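Methyltransferase (Streptococcus mutans, PDB 2B78) probably transfers methyl groups from S-adenosylmethionine, perhaps to RNA as its family relatives do, though its actual substrate is not established. Local coordinates at residues K92-Y97 against I176-I181; T111-G116 against I195-R200; E205-S210 against S227-M232. All coordinates share one frame; numbering follows the deposited sequence.

Contact 1 of 3, residues K92-Y97 against I176-I181; sequences KLTTAY and ILENGI
The carbonyl oxygen of Leu-177 takes one hydrogen bond and a CA-H...O contact from the facing segment. Thr-95 N reaches Leu-177 O at 2.7 Å, tilted 31° from the carbonyl plane, and the CA-H of Thr-94 adds the weaker CH...O contact to the same oxygen. Thr-95 returns the grip with its side chain: Leu-177 N donates to Thr-95 OG1 at 3.0 Å in a nearly straight bond. That hydroxyl sits between the backbone N and the carbonyl carbon of its own residue (chi1 64°), which lets the one threonine serve both the N-H and the C=O of Leu-177. The segment 176-181 holds the end of one strand of a beta hairpin and its turn, strands 174-178 and 181-185 being joined by a type I' turn from Glu-178 to Ile-181, and residues 92-95 pass beside it into strand 96-101 of another sheet. At the turn itself, Gly-180 N donates to Leu-93 O at 2.8 Å, while Asn-179 N points almost straight at Thr-94 OG1, 3.1 Å away with an N-H...O angle of 176°. Thus two successive N-H groups of the turn are taken up by a backbone carbonyl and a hydroxyl. Leu-93 lays CD2 alongside Gly-180 CA, whose positive phi suits the turn, and Leu-177 turns its CD2 back toward the carbonyl oxygens of Lys-92 and Leu-93. Deeper in, Ala-96 CB meets the CD1 tip of Ile-176 at 3.7 Å. On the same face of the hairpin strand as Ile-176, Glu-178 is linked to Ala-96 through a water that lies 2.7 Å from both Glu-178 OE2 and Ala-96 O and donates to each, and Glu-178 OE1 forms a salt bridge with Arg-203 of helix 200-210.

Contact 2 of 3, residues T111-G116 against I195-R200; sequences TIDCYG and IFLDQR
Tyr-115 reaches from the end of its strand with its phenol lodged against Ile-195 and Leu-197. The CG2 branch of Ile-195 comes in at the ring edge, near the ring plane, 4.1 Å from Tyr-115 CE1. Leu-197 approaches obliquely, its CD1 3.9 Å from Tyr-115 CZ and its CG the same distance from the OH, so the outer end of the phenol is bordered by aliphatic carbon from two residues. With chi1 at -81°, CG of Tyr-115 lies beside the backbone N, and the ring extends from there to the loop. Its hydroxyl is hydrogen-bonded to Thr-193 OG1, just before the loop segment, which ties down the far end of the ring. Leu-197 CD1 also lies 4.4 Å from Asp-113 OD1, a loose contact; that carboxylate is engaged by Arg-98 in a salt bridge. Further out, Phe-174 and Val-185 of the hairpin pack on Tyr-115, and Val-185 also touches Ile-195. Leu-197 is held in a short 3-10 turn, and Gln-199 occupies the N-cap position of helix 200-210. The arrangement is a buried apolar junction between strand 110-115 of the mixed sheet that begins with strand 96-101 and the loop leading into the first helix of the Rossmann-like methyltransferase fold.

Contact 3 of 3, residues E205-S210 against S227-M232; sequences ELINGS and SVAAAM
Leu-206 and Ile-207 both rest on the methyl of Ala-229, approaching it from directions roughly at right angles. The helices belong to the Rossmann-like methyltransferase fold: helix 200-210 precedes strand 215-219, the central strand of the parallel part of the sheet, and helix 225-232 follows it. Their short segments run in nearly the same direction, crossing at -30°, and their axes come within 6.5 Å. Such a close approach is possible because the facing residues of the second helix are Ala-229 and Ala-230, which put no more than a methyl group in the interface. Leu-206 points at the partner helix. Its CB rests on Ala-229 CB at 3.9 Å and about as near to Ala-230 N, while the CD2 branch continues past to the methyl of Ala-230. Ile-207 lies along the flank instead. Its CG1 is set anti to the carbonyl carbon (chi1 -65°), which brings it over the Ala-229 side, 3.7 Å from Ala-229 CB and also close to the alanine's CA and O. The CG2 branch of Ile-207 only loosely approaches Met-232 CB, 4.5 Å away, and the sulfur end of that methionine leads off from the contact. The CD1 end of Ile-207 packs against Ile-181, and the residue also touches Tyr-183, both of strand 181-185; Tyr-183 touches Ala-229 as well. The first helix ends here in a Schellman motif: Gly-209, at positive phi, occupies the C-prime position, with Ser-210 N bonded to Glu-205 O and Gly-209 N to Leu-206 O. No hydrogen bond joins the two segments; the nearest approach to one is a CH...O contact, in which Ile-207 CA lies 3.4 Å from Ala-229 O.

From the N terminus, residues 92-97 come first and lead into strand 96-101, followed by 111-116 on the neighbouring strand 110-115. Contact 1 closes a long loop when the chain returns at 176-181, and contact 2 does so at 195-200; their segments alternate, so the two loops cross. Backbone bonds of Thr-95 with Gly-116 and of Tyr-97 with Cys-114 join them directly. Contact 3 follows in series, closing the short helix-strand-helix excursion from 205-210 to 227-232. Ile-181 of contact 1 packs on Ile-207 and Met-232 of contact 3, so the hairpin 174-185 lies between the sheet of strand 96-101 and the methyltransferase helices.

Contact 1 of 3, residues K92-Y97 against I176-I181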
loop_
_atom_site.group_PDB
_atom_site.type_symbol
_atom_site.label_atom_id
_atom_site.label_comp_id
_atom_site.label_asym_id
_atom_site.label_seq_id
_atom_site.Cartn_x
_atom_site.Cartn_y
_atom_site.Cartn_z
ATOM N N LYS A 92 0.609 -19.449 10.001
ATOM C CA LYS A 92 2.017 -19.085 10.092
ATOM C C LYS A 92 2.701 -19.039 8.721
ATOM O O LYS A 92 3.919 -18.874 8.638
ATOM C CB LYS A 92 2.763 -20.033 11.040
ATOM C CG LYS A 92 2.351 -19.852 12.495
ATOM C CD LYS A 92 3.279 -20.557 13.464
ATOM C CE LYS A 92 2.873 -20.265 14.912
ATOM N NZ LYS A 92 3.679 -21.022 15.928
ATOM N N LEU A 93 1.916 -19.165 7.652
ATOM C CA LEU A 93 2.455 -19.096 6.286
ATOM C C LEU A 93 2.767 -17.645 5.959
ATOM O O LEU A 93 3.596 -17.357 5.094
ATOM C CB LEU A 93 1.438 -19.615 5.264
ATOM C CG LEU A 93 1.224 -21.128 5.152
ATOM C CD1 LEU A 93 0.099 -21.398 4.164
ATOM C CD2 LEU A 93 2.511 -21.805 4.702
ATOM N N THR A 94 2.073 -16.738 6.644
ATOM C CA THR A 94 2.254 -15.296 6.464
ATOM C C THR A 94 2.404 -14.656 7.833
ATOM O O THR A 94 1.446 -14.598 8.597
ATOM C CB THR A 94 1.042 -14.684 5.756
ATOM O OG1 THR A 94 1.033 -15.117 4.393
ATOM C CG2 THR A 94 1.097 -13.153 5.816
ATOM N N THR A 95 3.603 -14.168 8.142
ATOM C CA THR A 95 3.853 -13.578 9.446
ATOM C C THR A 95 3.943 -12.061 9.421
ATOM O O THR A 95 4.247 -11.431 10.433
ATOM C CB THR A 95 5.139 -14.158 10.076
ATOM O OG1 THR A 95 6.281 -13.800 9.284
ATOM C CG2 THR A 95 5.038 -15.672 10.155
ATOM N N ALA A 96 3.664 -11.469 8.267
ATOM C CA ALA A 96 3.686 -10.019 8.154
ATOM C C ALA A 96 2.418 -9.632 7.412
ATOM O O ALA A 96 2.194 -10.085 6.295
ATOM C CB ALA A 96 4.933 -9.546 7.386
ATOM N N TYR A 97 1.582 -8.815 8.045
ATOM C CA TYR A 97 0.333 -8.368 7.441
ATOM C C TYR A 97 -0.152 -7.127 8.171
ATOM O O TYR A 97 0.404 -6.757 9.207
ATOM C CB TYR A 97 -0.720 -9.483 7.498
ATOM C CG TYR A 97 -1.038 -9.987 8.894
ATOM C CD1 TYR A 97 -2.122 -9.479 9.610
ATOM C CD2 TYR A 97 -0.246 -10.965 9.504
ATOM C CE1 TYR A 97 -2.409 -9.935 10.895
ATOM C CE2 TYR A 97 -0.524 -11.423 10.794
ATOM C CZ TYR A 97 -1.605 -10.903 11.479
ATOM O OH TYR A 97 -1.876 -11.342 12.758
ATOM N N ILE A 176 10.751 -12.355 7.161
ATOM C CA ILE A 176 9.376 -12.640 7.547
ATOM C C ILE A 176 8.916 -13.626 6.487
ATOM O O ILE A 176 9.643 -13.873 5.509
ATOM C CB ILE A 176 8.467 -11.368 7.581
ATOM C CG1 ILE A 176 8.479 -10.634 6.239
ATOM C CG2 ILE A 176 8.925 -10.432 8.715
ATOM C CD1 ILE A 176 7.476 -11.174 5.231
ATOM N N LEU A 177 7.745 -14.225 6.686
ATOM C CA LEU A 177 7.227 -15.183 5.732
ATOM C C LEU A 177 5.932 -14.630 5.165
ATOM O O LEU A 177 5.153 -14.001 5.888
ATOM C CB LEU A 177 6.948 -16.518 6.431
ATOM C CG LEU A 177 7.054 -17.820 5.634
ATOM C CD1 LEU A 177 8.522 -18.130 5.373
ATOM C CD2 LEU A 177 6.416 -18.963 6.423
ATOM N N GLU A 178 5.719 -14.845 3.867
ATOM C CA GLU A 178 4.491 -14.409 3.199
ATOM C C GLU A 178 4.176 -15.447 2.136
ATOM O O GLU A 178 4.992 -15.693 1.245
ATOM C CB GLU A 178 4.661 -13.044 2.529
ATOM C CG GLU A 178 3.335 -12.425 2.060
ATOM C CD GLU A 178 3.532 -11.263 1.100
ATOM O OE1 GLU A 178 3.902 -11.512 -0.069
ATOM O OE2 GLU A 178 3.316 -10.103 1.510
ATOM N N ASN A 179 2.991 -16.051 2.232
ATOM C CA ASN A 179 2.581 -17.087 1.295
ATOM C C ASN A 179 3.556 -18.250 1.399
ATOM O O ASN A 179 3.753 -18.999 0.445
ATOM C CB ASN A 179 2.580 -16.545 -0.133
ATOM C CG ASN A 179 1.541 -15.469 -0.350
ATOM O OD1 ASN A 179 1.810 -14.457 -1.004
ATOM N ND2 ASN A 179 0.342 -15.683 0.180
ATOM N N GLY A 180 4.195 -18.385 2.553
ATOM C CA GLY A 180 5.128 -19.484 2.725
ATOM C C GLY A 180 6.544 -19.305 2.218
ATOM O O GLY A 180 7.317 -20.259 2.244
ATOM N N ILE A 181 6.895 -18.121 1.730
ATOM C CA ILE A 181 8.267 -17.890 1.276
ATOM C C ILE A 181 8.844 -16.710 2.061
ATOM O O ILE A 181 8.097 -15.904 2.642
ATOM C CB ILE A 181 8.361 -17.659 -0.258
ATOM C CG1 ILE A 181 7.799 -16.302 -0.645
ATOM C CG2 ILE A 181 7.601 -18.777 -0.998
ATOM C CD1 ILE A 181 8.205 -15.884 -2.057
HETATM O O HOH W 1 1.654 -9.818 3.663
#

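Contact 2 of 3, residues T111-G116 against I195-R200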
loop_
_atom_site.group_PDB
_atom_site.type_symbol
_atom_site.label_atom_id
_atom_site.label_comp_id
_atom_site.label_asym_id
_atom_site.label_seq_id
_atom_site.Cartn_x
_atom_site.Cartn_y
_atom_site.Cartn_z
ATOM N N THR A 111 -2.207 3.548 10.627
ATOM C CA THR A 111 -2.096 2.190 10.107
ATOM C C THR A 111 -1.101 1.503 11.035
ATOM O O THR A 111 -0.226 2.153 11.622
ATOM C CB THR A 111 -1.572 2.097 8.627
ATOM O OG1 THR A 111 -0.202 2.506 8.562
ATOM C CG2 THR A 111 -2.403 2.971 7.701
ATOM N N ILE A 112 -1.254 0.196 11.193
ATOM C CA ILE A 112 -0.358 -0.572 12.042
ATOM C C ILE A 112 -0.110 -1.897 11.345
ATOM O O ILE A 112 -1.050 -2.608 10.970
ATOM C CB ILE A 112 -0.973 -0.869 13.420
ATOM C CG1 ILE A 112 -1.428 0.430 14.089
ATOM C CG2 ILE A 112 0.054 -1.613 14.287
ATOM C CD1 ILE A 112 -2.184 0.221 15.384
ATOM N N ASP A 113 1.157 -2.225 11.156
ATOM C CA ASP A 113 1.502 -3.478 10.508
ATOM C C ASP A 113 2.266 -4.361 11.475
ATOM O O ASP A 113 2.913 -3.876 12.403
ATOM C CB ASP A 113 2.382 -3.229 9.275
ATOM C CG ASP A 113 1.676 -2.424 8.201
ATOM O OD1 ASP A 113 0.569 -2.829 7.791
ATOM O OD2 ASP A 113 2.234 -1.395 7.755
ATOM N N CYS A 114 2.171 -5.666 11.279
ATOM C CA CYS A 114 2.933 -6.552 12.118
ATOM C C CYS A 114 3.933 -7.215 11.187
ATOM O O CYS A 114 3.591 -7.635 10.070
ATOM C CB CYS A 114 2.032 -7.578 12.808
ATOM S SG CYS A 114 1.474 -8.936 11.789
ATOM N N TYR A 115 5.182 -7.254 11.635
ATOM C CA TYR A 115 6.272 -7.857 10.890
ATOM C C TYR A 115 6.921 -8.866 11.818
ATOM O O TYR A 115 7.868 -8.541 12.527
ATOM C CB TYR A 115 7.298 -6.793 10.495
ATOM C CG TYR A 115 6.942 -5.984 9.266
ATOM C CD1 TYR A 115 7.391 -6.374 7.998
ATOM C CD2 TYR A 115 6.176 -4.821 9.365
ATOM C CE1 TYR A 115 7.088 -5.613 6.853
ATOM C CE2 TYR A 115 5.864 -4.063 8.228
ATOM C CZ TYR A 115 6.330 -4.466 6.982
ATOM O OH TYR A 115 6.065 -3.691 5.871
ATOM N N GLY A 116 6.410 -10.092 11.821
ATOM C CA GLY A 116 6.980 -11.096 12.700
ATOM C C GLY A 116 6.668 -10.778 14.150
ATOM O O GLY A 116 5.500 -10.686 14.536
ATOM N N ILE A 195 9.324 -4.094 1.534
ATOM C CA ILE A 195 8.242 -4.800 0.872
ATOM C C ILE A 195 6.924 -4.058 1.063
ATOM O O ILE A 195 6.750 -3.301 2.032
ATOM C CB ILE A 195 8.107 -6.255 1.408
ATOM C CG1 ILE A 195 7.134 -7.049 0.523
ATOM C CG2 ILE A 195 7.564 -6.251 2.835
ATOM C CD1 ILE A 195 7.151 -8.556 0.782
ATOM N N PHE A 196 6.010 -4.232 0.113
ATOM C CA PHE A 196 4.693 -3.622 0.226
ATOM C C PHE A 196 3.751 -4.787 0.430
ATOM O O PHE A 196 3.464 -5.549 -0.495
ATOM C CB PHE A 196 4.346 -2.825 -1.032
ATOM C CG PHE A 196 4.956 -1.449 -1.046
ATOM C CD1 PHE A 196 4.342 -0.397 -0.366
ATOM C CD2 PHE A 196 6.179 -1.225 -1.662
ATOM C CE1 PHE A 196 4.943 0.859 -0.294
ATOM C CE2 PHE A 196 6.793 0.027 -1.596
ATOM C CZ PHE A 196 6.170 1.071 -0.908
ATOM N N LEU A 197 3.292 -4.934 1.665
ATOM C CA LEU A 197 2.423 -6.035 2.035
ATOM C C LEU A 197 1.113 -6.093 1.274
ATOM O O LEU A 197 0.551 -7.176 1.101
ATOM C CB LEU A 197 2.144 -5.996 3.548
ATOM C CG LEU A 197 3.370 -6.118 4.473
ATOM C CD1 LEU A 197 2.921 -6.036 5.924
ATOM C CD2 LEU A 197 4.088 -7.436 4.229
ATOM N N ASP A 198 0.615 -4.947 0.818
ATOM C CA ASP A 198 -0.651 -4.954 0.093
ATOM C C ASP A 198 -0.619 -5.728 -1.225
ATOM O O ASP A 198 -1.664 -6.072 -1.763
ATOM C CB ASP A 198 -1.166 -3.521 -0.144
ATOM C CG ASP A 198 -0.126 -2.607 -0.772
ATOM O OD1 ASP A 198 0.568 -3.031 -1.711
ATOM O OD2 ASP A 198 -0.019 -1.443 -0.320
ATOM N N GLN A 199 0.566 -6.028 -1.744
ATOM C CA GLN A 199 0.652 -6.783 -3.000
ATOM C C GLN A 199 0.819 -8.292 -2.795
ATOM O O GLN A 199 1.191 -9.030 -3.726
ATOM C CB GLN A 199 1.807 -6.237 -3.841
ATOM C CG GLN A 199 1.678 -4.743 -4.068
ATOM C CD GLN A 199 2.813 -4.152 -4.867
ATOM O OE1 GLN A 199 3.982 -4.259 -4.484
ATOM N NE2 GLN A 199 2.475 -3.506 -5.987
ATOM N N ARG A 200 0.518 -8.746 -1.583
ATOM C CA ARG A 200 0.656 -10.160 -1.224
ATOM C C ARG A 200 -0.059 -11.139 -2.138
ATOM O O ARG A 200 0.468 -12.200 -2.450
ATOM C CB ARG A 200 0.156 -10.395 0.201
ATOM C CG ARG A 200 0.151 -11.870 0.610
ATOM C CD ARG A 200 -0.207 -12.040 2.081
ATOM N NE ARG A 200 -1.585 -11.648 2.341
ATOM C CZ ARG A 200 -1.971 -10.494 2.881
ATOM N NH1 ARG A 200 -1.087 -9.580 3.243
ATOM N NH2 ARG A 200 -3.263 -10.260 3.049
#

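Contact 3 of 3, residues E205-S210 against S227-M232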
loop_
_atom_site.group_PDB
_atom_site.type_symbol
_atom_site.label_atom_id
_atom_site.label_comp_id
_atom_site.label_asym_id
_atom_site.label_seq_id
_atom_site.Cartn_x
_atom_site.Cartn_y
_atom_site.Cartn_z
ATOM N N GLU A 205 0.059 -15.192 -6.744
ATOM C CA GLU A 205 -0.233 -15.681 -8.095
ATOM C C GLU A 205 1.047 -16.096 -8.806
ATOM O O GLU A 205 1.078 -17.100 -9.524
ATOM C CB GLU A 205 -0.925 -14.594 -8.925
ATOM C CG GLU A 205 -2.288 -14.184 -8.395
ATOM C CD GLU A 205 -3.323 -15.271 -8.568
ATOM O OE1 GLU A 205 -3.690 -15.553 -9.730
ATOM O OE2 GLU A 205 -3.766 -15.850 -7.552
ATOM N N LEU A 206 2.097 -15.310 -8.611
ATOM C CA LEU A 206 3.387 -15.570 -9.233
ATOM C C LEU A 206 4.020 -16.826 -8.643
ATOM O O LEU A 206 4.536 -17.684 -9.368
ATOM C CB LEU A 206 4.296 -14.348 -9.030
ATOM C CG LEU A 206 3.897 -13.131 -9.876
ATOM C CD1 LEU A 206 4.531 -11.843 -9.361
ATOM C CD2 LEU A 206 4.331 -13.396 -11.324
ATOM N N ILE A 207 3.971 -16.942 -7.319
ATOM C CA ILE A 207 4.531 -18.109 -6.648
ATOM C C ILE A 207 3.774 -19.341 -7.072
ATOM O O ILE A 207 4.331 -20.434 -7.138
ATOM C CB ILE A 207 4.424 -17.969 -5.128
ATOM C CG1 ILE A 207 5.290 -16.789 -4.689
ATOM C CG2 ILE A 207 4.845 -19.270 -4.442
ATOM C CD1 ILE A 207 5.072 -16.369 -3.263
ATOM N N ASN A 208 2.497 -19.149 -7.369
ATOM C CA ASN A 208 1.617 -20.222 -7.800
ATOM C C ASN A 208 1.920 -20.780 -9.197
ATOM O O ASN A 208 1.502 -21.897 -9.542
ATOM C CB ASN A 208 0.184 -19.716 -7.750
ATOM C CG ASN A 208 -0.672 -20.566 -6.894
ATOM O OD1 ASN A 208 -0.729 -21.788 -7.104
ATOM N ND2 ASN A 208 -1.357 -19.960 -5.918
ATOM N N GLY A 209 2.641 -20.006 -10.001
ATOM C CA GLY A 209 2.990 -20.467 -11.332
ATOM C C GLY A 209 2.496 -19.615 -12.490
ATOM O O GLY A 209 2.543 -20.051 -13.644
ATOM N N SER A 210 2.041 -18.400 -12.210
ATOM C CA SER A 210 1.542 -17.537 -13.273
ATOM C C SER A 210 2.626 -17.255 -14.311
ATOM O O SER A 210 2.314 -17.016 -15.473
ATOM C CB SER A 210 1.003 -16.218 -12.697
ATOM O OG SER A 210 2.043 -15.388 -12.213
ATOM N N SER A 227 9.948 -10.394 -8.378
ATOM C CA SER A 227 10.886 -11.253 -9.076
ATOM C C SER A 227 11.167 -12.534 -8.300
ATOM O O SER A 227 11.199 -13.629 -8.879
ATOM C CB SER A 227 12.186 -10.494 -9.332
ATOM O OG SER A 227 11.926 -9.357 -10.131
ATOM N N VAL A 228 11.363 -12.406 -6.989
ATOM C CA VAL A 228 11.616 -13.575 -6.158
ATOM C C VAL A 228 10.375 -14.476 -6.143
ATOM O O VAL A 228 10.489 -15.701 -6.186
ATOM C CB VAL A 228 12.025 -13.158 -4.703
ATOM C CG1 VAL A 228 10.845 -12.554 -3.964
ATOM C CG2 VAL A 228 12.575 -14.358 -3.951
ATOM N N ALA A 229 9.192 -13.866 -6.110
ATOM C CA ALA A 229 7.930 -14.614 -6.116
ATOM C C ALA A 229 7.833 -15.426 -7.410
ATOM O O ALA A 229 7.546 -16.634 -7.402
ATOM C CB ALA A 229 6.742 -13.640 -6.014
ATOM N N ALA A 230 8.079 -14.758 -8.529
ATOM C CA ALA A 230 8.037 -15.426 -9.824
ATOM C C ALA A 230 9.070 -16.557 -9.889
ATOM O O ALA A 230 8.794 -17.627 -10.434
ATOM C CB ALA A 230 8.288 -14.410 -10.930
ATOM N N ALA A 231 10.252 -16.321 -9.329
ATOM C CA ALA A 231 11.308 -17.328 -9.318
ATOM C C ALA A 231 10.859 -18.581 -8.559
ATOM O O ALA A 231 11.141 -19.711 -8.979
ATOM C CB ALA A 231 12.576 -16.745 -8.672
ATOM N N MET A 232 10.168 -18.374 -7.435
ATOM C CA MET A 232 9.677 -19.478 -6.616
ATOM C C MET A 232 8.521 -20.201 -7.296
ATOM O O MET A 232 8.143 -21.305 -6.898
ATOM C CB MET A 232 9.219 -18.969 -5.244
ATOM C CG MET A 232 10.361 -18.528 -4.325
ATOM S SD MET A 232 11.596 -19.816 -4.067
ATOM C CE MET A 232 10.633 -21.036 -3.138
#